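Local coordinates for protein stiv-a81 (Sulfolobus Turreted Icosahedral Virus, PDB 3RKL) that is of unknown function but folds into a three-stranded antiparallel sheet packed on two long helices and probably forms a four-helix bundle with another copy, at residues Ile13-Lys18 with Leu60-Ala65; Lys18-Ser23 with Ala65-Gly70. The protein carries 1 engineered substitution. All blocks are in the same frame, centred on the assembly; numbering follows the deposited sequence.

Contact 1: residues Ile13-Lys18 with Leu60-Ala65; sequences IEYGHK and LLHEYA
Tyr-15 and Lys-18, the residues that flank the type I' turn of a β-hairpin, both reach onto helix 55-80, where they meet His-62 and Glu-63. Tyr-15 and Lys-18 form a hydrogen-bonded pair next to the turn, with Lys-18 N 2.9 Å from Tyr-15 O, while Gly-16 and His-17, both with positive phi, are its solvent-facing corners. The tight half of the contact is the tyrosine-histidine pair. With CG anti to the backbone N (chi1 -169°), the Tyr-15 ring is directed at the helix, and its OH lies 2.7 Å from His-62 NE2 in a hydrogen bond whose donor could be either residue. The hydroxyl sits at the imidazole edge, in its plane and equally far from CD2 and CE1, so it faces NE2 squarely. The two rings are inclined at 72° and meet obliquely. The other ring nitrogen, ND1, is hydrogen-bonded to Thr-72 OG1 of the second subunit; held at both nitrogens, the ring has its rotation fixed and links the hairpin to the subunit interface. The Lys-18 side is looser and exposed. Its extended chain crosses that of Glu-63 at about a right angle, and the salt bridge is weak, with Lys-18 NZ 3.3 Å from Glu-63 OE1. The stronger tie of this carboxylate is elsewhere, between OE2 and the hydroxyl of Tyr-67. The same OE2 also lies beside the aliphatic part of the lysine, 3.3 Å from Lys-18 CD.

Contact 2: residues Lys18-Ser23 with Ala65-Gly70; sequences KEFVLS and AIYLAG
Strand 18-21, the second arm of the β-hairpin and an outer strand of the sheet within this chain, packs on helix 55-80 by laying Phe-20 over Tyr-67. The rings form an offset stack, nearly parallel at 8° with centroids 4.1 Å apart. Their closest atoms are Phe-20 CD1 and Tyr-67 CE2, at 3.4 Å. The slip between the rings puts Tyr-67 CD2 over the phenylalanine face, displaced toward its rim, while Phe-20 CB rests over the middle of the tyrosine ring, 3.6 Å from its centroid and 10° off the normal, as a CH-pi contact. One tyrosine face therefore receives both the ring and the methylene of the same residue. The phenol end passes close to the start of the strand, where Tyr-67 OH comes within 3.8 Å of Lys-18 CB; the hydroxyl is held by Glu-63, one turn earlier on the helix. Tyr-64 meets Tyr-67 edge-to-face, Leu-32 of helix 25-46 touches Phe-20, and the ring of Tyr-49 of the third subunit also reaches Phe-20. The result is an aromatic cluster at the interface between sheet and helix, in an antiparallel sheet packed on the helices of a two-layer α+β fold.

From the N terminus the chain runs through strand 3-9 into the hairpin of strands 12-15 and 18-21, then through helix 25-46 to helix 55-80, where both contacts are made. Each closes a loop with 41 residues between its segments, and the two loops cross, because 18-23 follows 13-18 just as 65-70 follows 60-65; Lys-18 and Ala-65 are common to both. Contact 1 holds the turn end of the hairpin, contact 2 the strand beyond it. Ile-13 joins them: its N probably hydrogen-bonds to Phe-20 O, and its CD1 packs against Tyr-67 O and Leu-22 CD2. Together they fasten the sheet to a helix that also meets the second subunit.

Contact 1: residues Ile13-Lys18 with Leu60-Ala65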
ATOM      1  N   ILE A  13      24.223 -19.627   1.832  1.00 34.94           N
ATOM      2  CA  ILE A  13      23.506 -20.581   1.006  1.00 31.38           C
ATOM      3  C   ILE A  13      24.301 -20.813  -0.265  1.00 34.11           C
ATOM      4  O   ILE A  13      24.797 -19.863  -0.878  1.00 35.41           O
ATOM      5  CB  ILE A  13      22.101 -20.066   0.660  1.00 30.95           C
ATOM      6  CG1 ILE A  13      21.307 -19.839   1.948  1.00 31.82           C
ATOM      7  CG2 ILE A  13      21.377 -21.055  -0.257  1.00 32.92           C
ATOM      8  CD1 ILE A  13      20.209 -18.828   1.805  1.00 38.79           C
ATOM      9  N   GLU A  14      24.417 -22.084  -0.654  1.00 33.11           N
ATOM     10  CA  GLU A  14      25.138 -22.470  -1.852  1.00 35.95           C
ATOM     11  C   GLU A  14      24.130 -23.096  -2.792  1.00 33.84           C
ATOM     12  O   GLU A  14      23.459 -24.051  -2.415  1.00 36.98           O
ATOM     13  CB  GLU A  14      26.251 -23.469  -1.512  1.00 36.84           C
ATOM     14  CG  GLU A  14      27.443 -22.827  -0.808  1.00 50.78           C
ATOM     15  CD  GLU A  14      28.311 -23.811  -0.028  1.00 69.25           C
ATOM     16  OE1 GLU A  14      29.365 -23.374   0.486  1.00 67.04           O
ATOM     17  OE2 GLU A  14      27.950 -25.003   0.080  1.00 68.10           O
ATOM     18  N   TYR A  15      24.004 -22.528  -3.990  1.00 35.64           N
ATOM     19  CA  TYR A  15      23.040 -23.011  -4.995  1.00 31.86           C
ATOM     20  C   TYR A  15      23.369 -22.474  -6.395  1.00 32.89           C
ATOM     21  O   TYR A  15      23.778 -21.327  -6.543  1.00 35.24           O
ATOM     22  CB  TYR A  15      21.608 -22.580  -4.611  1.00 32.35           C
ATOM     23  CG  TYR A  15      20.506 -23.244  -5.417  1.00 29.32           C
ATOM     24  CD1 TYR A  15      20.106 -24.561  -5.147  1.00 26.68           C
ATOM     25  CD2 TYR A  15      19.850 -22.558  -6.457  1.00 28.20           C
ATOM     26  CE1 TYR A  15      19.090 -25.173  -5.895  1.00 27.35           C
ATOM     27  CE2 TYR A  15      18.843 -23.163  -7.205  1.00 29.57           C
ATOM     28  CZ  TYR A  15      18.457 -24.466  -6.921  1.00 27.43           C
ATOM     29  OH  TYR A  15      17.451 -25.053  -7.660  1.00 31.40           O
ATOM     30  N   GLY A  16      23.176 -23.309  -7.411  1.00 38.32           N
ATOM     31  CA  GLY A  16      23.277 -22.883  -8.825  1.00 43.72           C
ATOM     32  C   GLY A  16      24.463 -22.001  -9.208  1.00 47.69           C
ATOM     33  O   GLY A  16      24.294 -20.948  -9.839  1.00 48.93           O
ATOM     34  N   HIS A  17      25.657 -22.443  -8.821  1.00 39.51           N
ATOM     35  CA  HIS A  17      26.935 -21.755  -9.120  1.00 42.29           C
ATOM     36  C   HIS A  17      27.142 -20.462  -8.324  1.00 43.06           C
ATOM     37  O   HIS A  17      28.080 -19.707  -8.598  1.00 42.67           O
ATOM     38  CB  HIS A  17      27.115 -21.466 -10.631  1.00 46.89           C
ATOM     39  CG  HIS A  17      26.959 -22.667 -11.517  1.00 44.02           C
ATOM     40  ND1 HIS A  17      27.955 -23.608 -11.693  1.00 45.08           N
ATOM     41  CD2 HIS A  17      25.934 -23.057 -12.313  1.00 44.48           C
ATOM     42  CE1 HIS A  17      27.538 -24.536 -12.534  1.00 55.12           C
ATOM     43  NE2 HIS A  17      26.317 -24.224 -12.929  1.00 48.02           N
ATOM     44  N   LYS A  18      26.284 -20.213  -7.334  1.00 40.30           N
ATOM     45  CA  LYS A  18      26.355 -18.984  -6.542  1.00 45.46           C
ATOM     46  C   LYS A  18      26.336 -19.250  -5.029  1.00 44.86           C
ATOM     47  O   LYS A  18      25.873 -20.295  -4.571  1.00 42.99           O
ATOM     48  CB  LYS A  18      25.211 -18.043  -6.930  1.00 44.11           C
ATOM     49  CG  LYS A  18      25.180 -17.690  -8.410  1.00 51.91           C
ATOM     50  CD  LYS A  18      24.079 -16.711  -8.763  1.00 52.15           C
ATOM     51  CE  LYS A  18      24.052 -16.440 -10.262  1.00 62.26           C
ATOM     52  NZ  LYS A  18      22.884 -15.618 -10.682  1.00 70.00           N
ATOM     53  N   LEU A  60      16.197 -15.486 -11.755  1.00 25.50           N
ATOM     54  CA  LEU A  60      16.289 -14.637 -10.553  1.00 23.30           C
ATOM     55  C   LEU A  60      15.194 -14.986  -9.557  1.00 20.63           C
ATOM     56  O   LEU A  60      15.424 -15.060  -8.351  1.00 22.00           O
ATOM     57  CB  LEU A  60      16.157 -13.152 -10.907  1.00 28.63           C
ATOM     58  CG  LEU A  60      17.345 -12.420 -11.528  1.00 36.51           C
ATOM     59  CD1 LEU A  60      16.888 -11.042 -11.985  1.00 38.60           C
ATOM     60  CD2 LEU A  60      18.504 -12.308 -10.547  1.00 39.46           C
ATOM     61  N   LEU A  61      13.979 -15.140 -10.075  1.00 19.74           N
ATOM     62  CA  LEU A  61      12.830 -15.488  -9.244  1.00 18.96           C
ATOM     63  C   LEU A  61      13.093 -16.749  -8.437  1.00 19.33           C
ATOM     64  O   LEU A  61      12.865 -16.794  -7.219  1.00 19.14           O
ATOM     65  CB  LEU A  61      11.581 -15.639 -10.111  1.00 17.40           C
ATOM     66  CG  LEU A  61      10.298 -16.085  -9.408  1.00 17.52           C
ATOM     67  CD1 LEU A  61       9.935 -15.122  -8.276  1.00 19.62           C
ATOM     68  CD2 LEU A  61       9.153 -16.212 -10.382  1.00 22.57           C
ATOM     69  N   HIS A  62      13.575 -17.781  -9.127  1.00 20.19           N
ATOM     70  CA  HIS A  62      13.850 -19.045  -8.473  1.00 21.19           C
ATOM     71  C   HIS A  62      15.003 -18.926  -7.481  1.00 20.80           C
ATOM     72  O   HIS A  62      14.922 -19.422  -6.373  1.00 18.85           O
ATOM     73  CB  HIS A  62      14.151 -20.128  -9.501  1.00 24.29           C
ATOM     74  CG  HIS A  62      14.514 -21.440  -8.887  1.00 22.77           C
ATOM     75  ND1 HIS A  62      13.717 -22.062  -7.953  1.00 24.09           N
ATOM     76  CD2 HIS A  62      15.587 -22.242  -9.064  1.00 24.46           C
ATOM     77  CE1 HIS A  62      14.293 -23.189  -7.572  1.00 27.17           C
ATOM     78  NE2 HIS A  62      15.420 -23.329  -8.244  1.00 25.09           N
ATOM     79  N   GLU A  63      16.067 -18.266  -7.905  1.00 22.57           N
ATOM     80  CA  GLU A  63      17.247 -18.062  -7.065  1.00 22.98           C
ATOM     81  C   GLU A  63      16.870 -17.429  -5.723  1.00 21.22           C
ATOM     82  O   GLU A  63      17.221 -17.927  -4.647  1.00 20.17           O
ATOM     83  CB  GLU A  63      18.234 -17.183  -7.842  1.00 26.22           C
ATOM     84  CG  GLU A  63      19.373 -16.624  -7.080  1.00 34.55           C
ATOM     85  CD  GLU A  63      20.320 -15.772  -7.939  1.00 35.31           C
ATOM     86  OE1 GLU A  63      20.002 -15.474  -9.122  1.00 37.52           O
ATOM     87  OE2 GLU A  63      21.394 -15.399  -7.413  1.00 42.45           O
ATOM     88  N   TYR A  64      16.150 -16.317  -5.793  1.00 19.16           N
ATOM     89  CA  TYR A  64      15.779 -15.592  -4.572  1.00 18.86           C
ATOM     90  C   TYR A  64      14.798 -16.390  -3.710  1.00 17.47           C
ATOM     91  O   TYR A  64      14.874 -16.333  -2.494  1.00 18.78           O
ATOM     92  CB  TYR A  64      15.309 -14.170  -4.900  1.00 18.37           C
ATOM     93  CG  TYR A  64      16.494 -13.251  -5.016  1.00 21.56           C
ATOM     94  CD1 TYR A  64      16.938 -12.543  -3.909  1.00 27.46           C
ATOM     95  CD2 TYR A  64      17.222 -13.150  -6.196  1.00 28.01           C
ATOM     96  CE1 TYR A  64      18.044 -11.727  -3.969  1.00 27.89           C
ATOM     97  CE2 TYR A  64      18.351 -12.333  -6.266  1.00 28.73           C
ATOM     98  CZ  TYR A  64      18.755 -11.634  -5.136  1.00 30.51           C
ATOM     99  OH  TYR A  64      19.855 -10.818  -5.173  1.00 38.17           O
ATOM    100  N   ALA A  65      13.916 -17.172  -4.331  1.00 16.67           N
ATOM    101  CA  ALA A  65      13.030 -18.062  -3.578  1.00 15.42           C
ATOM    102  C   ALA A  65      13.832 -19.146  -2.841  1.00 17.08           C
ATOM    103  O   ALA A  65      13.494 -19.533  -1.721  1.00 18.25           O
ATOM    104  CB  ALA A  65      11.990 -18.693  -4.507  1.00 16.89           C
TER

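Contact 2: residues Lys18-Ser23 with Ala65-Gly70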
ATOM      1  N   LYS A  18      26.284 -20.213  -7.334  1.00 40.30           N
ATOM      2  CA  LYS A  18      26.355 -18.984  -6.542  1.00 45.46           C
ATOM      3  C   LYS A  18      26.336 -19.250  -5.029  1.00 44.86           C
ATOM      4  O   LYS A  18      25.873 -20.295  -4.571  1.00 42.99           O
ATOM      5  CB  LYS A  18      25.211 -18.043  -6.930  1.00 44.11           C
ATOM      6  CG  LYS A  18      25.180 -17.690  -8.410  1.00 51.91           C
ATOM      7  CD  LYS A  18      24.079 -16.711  -8.763  1.00 52.15           C
ATOM      8  CE  LYS A  18      24.052 -16.440 -10.262  1.00 62.26           C
ATOM      9  NZ  LYS A  18      22.884 -15.618 -10.682  1.00 70.00           N
ATOM     10  N   GLU A  19      26.861 -18.284  -4.272  1.00 46.97           N
ATOM     11  CA  GLU A  19      26.848 -18.304  -2.805  1.00 46.43           C
ATOM     12  C   GLU A  19      26.149 -17.041  -2.309  1.00 44.42           C
ATOM     13  O   GLU A  19      26.421 -15.955  -2.814  1.00 48.32           O
ATOM     14  CB  GLU A  19      28.272 -18.354  -2.240  1.00 49.97           C
ATOM     15  CG  GLU A  19      28.695 -19.731  -1.744  1.00 60.68           C
ATOM     16  CD  GLU A  19      30.196 -19.866  -1.562  1.00 71.28           C
ATOM     17  OE1 GLU A  19      30.843 -18.880  -1.153  1.00 84.65           O
ATOM     18  OE2 GLU A  19      30.733 -20.963  -1.825  1.00 73.21           O
ATOM     19  N   PHE A  20      25.267 -17.186  -1.321  1.00 38.82           N
ATOM     20  CA  PHE A  20      24.476 -16.059  -0.814  1.00 36.84           C
ATOM     21  C   PHE A  20      24.551 -15.985   0.708  1.00 31.40           C
ATOM     22  O   PHE A  20      24.155 -16.923   1.397  1.00 29.29           O
ATOM     23  CB  PHE A  20      23.025 -16.205  -1.254  1.00 35.59           C
ATOM     24  CG  PHE A  20      22.191 -14.977  -1.029  1.00 32.82           C
ATOM     25  CD1 PHE A  20      22.206 -13.939  -1.951  1.00 42.45           C
ATOM     26  CD2 PHE A  20      21.374 -14.865   0.085  1.00 28.80           C
ATOM     27  CE1 PHE A  20      21.426 -12.808  -1.756  1.00 45.01           C
ATOM     28  CE2 PHE A  20      20.600 -13.733   0.285  1.00 39.79           C
ATOM     29  CZ  PHE A  20      20.629 -12.706  -0.640  1.00 34.75           C
ATOM     30  N   VAL A  21      25.079 -14.869   1.213  1.00 31.43           N
ATOM     31  CA  VAL A  21      25.330 -14.696   2.643  1.00 32.40           C
ATOM     32  C   VAL A  21      24.228 -13.902   3.321  1.00 32.79           C
ATOM     33  O   VAL A  21      23.905 -12.786   2.907  1.00 33.39           O
ATOM     34  CB  VAL A  21      26.676 -13.992   2.884  1.00 34.91           C
ATOM     35  CG1 VAL A  21      26.920 -13.815   4.379  1.00 38.14           C
ATOM     36  CG2 VAL A  21      27.806 -14.784   2.233  1.00 37.17           C
ATOM     37  N   LEU A  22      23.651 -14.489   4.368  1.00 30.60           N
ATOM     38  CA  LEU A  22      22.643 -13.816   5.170  1.00 30.10           C
ATOM     39  C   LEU A  22      23.324 -13.137   6.354  1.00 34.44           C
ATOM     40  O   LEU A  22      24.308 -13.650   6.889  1.00 38.34           O
ATOM     41  CB  LEU A  22      21.572 -14.809   5.643  1.00 30.17           C
ATOM     42  CG  LEU A  22      20.602 -15.370   4.594  1.00 34.43           C
ATOM     43  CD1 LEU A  22      19.926 -14.260   3.792  1.00 43.15           C
ATOM     44  CD2 LEU A  22      21.273 -16.362   3.661  1.00 43.76           C
ATOM     45  N   SER A  23      22.825 -11.970   6.741  1.00 32.80           N
ATOM     46  CA  SER A  23      23.420 -11.214   7.862  1.00 36.70           C
ATOM     47  C   SER A  23      22.426 -10.742   8.929  1.00 34.48           C
ATOM     48  O   SER A  23      22.820 -10.439  10.059  1.00 36.40           O
ATOM     49  CB  SER A  23      24.197 -10.007   7.325  1.00 40.25           C
ATOM     50  OG  SER A  23      23.317  -8.999   6.855  1.00 46.17           O
ATOM     51  N   ALA A  65      13.916 -17.172  -4.331  1.00 16.67           N
ATOM     52  CA  ALA A  65      13.030 -18.062  -3.578  1.00 15.42           C
ATOM     53  C   ALA A  65      13.832 -19.146  -2.841  1.00 17.08           C
ATOM     54  O   ALA A  65      13.494 -19.533  -1.721  1.00 18.25           O
ATOM     55  CB  ALA A  65      11.990 -18.693  -4.507  1.00 16.89           C
ATOM     56  N   ILE A  66      14.897 -19.633  -3.477  1.00 17.11           N
ATOM     57  CA  ILE A  66      15.789 -20.615  -2.850  1.00 17.08           C
ATOM     58  C   ILE A  66      16.487 -19.986  -1.624  1.00 17.16           C
ATOM     59  O   ILE A  66      16.535 -20.596  -0.550  1.00 18.44           O
ATOM     60  CB  ILE A  66      16.810 -21.175  -3.858  1.00 17.91           C
ATOM     61  CG1 ILE A  66      16.124 -22.150  -4.825  1.00 21.59           C
ATOM     62  CG2 ILE A  66      17.994 -21.845  -3.134  1.00 20.65           C
ATOM     63  CD1 ILE A  66      15.807 -23.528  -4.233  1.00 26.59           C
ATOM     64  N   TYR A  67      16.978 -18.760  -1.775  1.00 17.99           N
ATOM     65  CA  TYR A  67      17.657 -18.067  -0.666  1.00 20.04           C
ATOM     66  C   TYR A  67      16.693 -17.853   0.508  1.00 18.72           C
ATOM     67  O   TYR A  67      17.053 -18.015   1.682  1.00 19.81           O
ATOM     68  CB  TYR A  67      18.216 -16.731  -1.126  1.00 21.42           C
ATOM     69  CG  TYR A  67      19.214 -16.820  -2.264  1.00 19.50           C
ATOM     70  CD1 TYR A  67      19.961 -17.979  -2.489  1.00 22.23           C
ATOM     71  CD2 TYR A  67      19.415 -15.740  -3.102  1.00 22.76           C
ATOM     72  CE1 TYR A  67      20.853 -18.056  -3.528  1.00 27.19           C
ATOM     73  CE2 TYR A  67      20.335 -15.807  -4.135  1.00 26.99           C
ATOM     74  CZ  TYR A  67      21.038 -16.965  -4.342  1.00 24.55           C
ATOM     75  OH  TYR A  67      21.936 -17.015  -5.397  1.00 28.57           O
ATOM     76  N   LEU A  68      15.461 -17.511   0.162  1.00 18.69           N
ATOM     77  CA  LEU A  68      14.405 -17.329   1.149  1.00 17.24           C
ATOM     78  C   LEU A  68      14.091 -18.630   1.899  1.00 20.27           C
ATOM     79  O   LEU A  68      13.955 -18.630   3.129  1.00 17.72           O
ATOM     80  CB  LEU A  68      13.171 -16.787   0.443  1.00 17.19           C
ATOM     81  CG  LEU A  68      11.924 -16.480   1.244  1.00 15.40           C
ATOM     82  CD1 LEU A  68      12.238 -15.570   2.462  1.00 16.00           C
ATOM     83  CD2 LEU A  68      10.906 -15.860   0.291  1.00 17.94           C
ATOM     84  N   ALA A  69      14.013 -19.748   1.177  1.00 19.18           N
ATOM     85  CA  ALA A  69      13.769 -21.048   1.823  1.00 19.24           C
ATOM     86  C   ALA A  69      14.915 -21.389   2.776  1.00 19.64           C
ATOM     87  O   ALA A  69      14.683 -21.826   3.917  1.00 21.29           O
ATOM     88  CB  ALA A  69      13.577 -22.152   0.779  1.00 23.03           C
ATOM     89  N   GLY A  70      16.148 -21.136   2.346  1.00 20.99           N
ATOM     90  CA  GLY A  70      17.317 -21.355   3.202  1.00 21.20           C
ATOM     91  C   GLY A  70      17.338 -20.445   4.414  1.00 22.91           C
ATOM     92  O   GLY A  70      17.592 -20.902   5.528  1.00 23.38           O
TER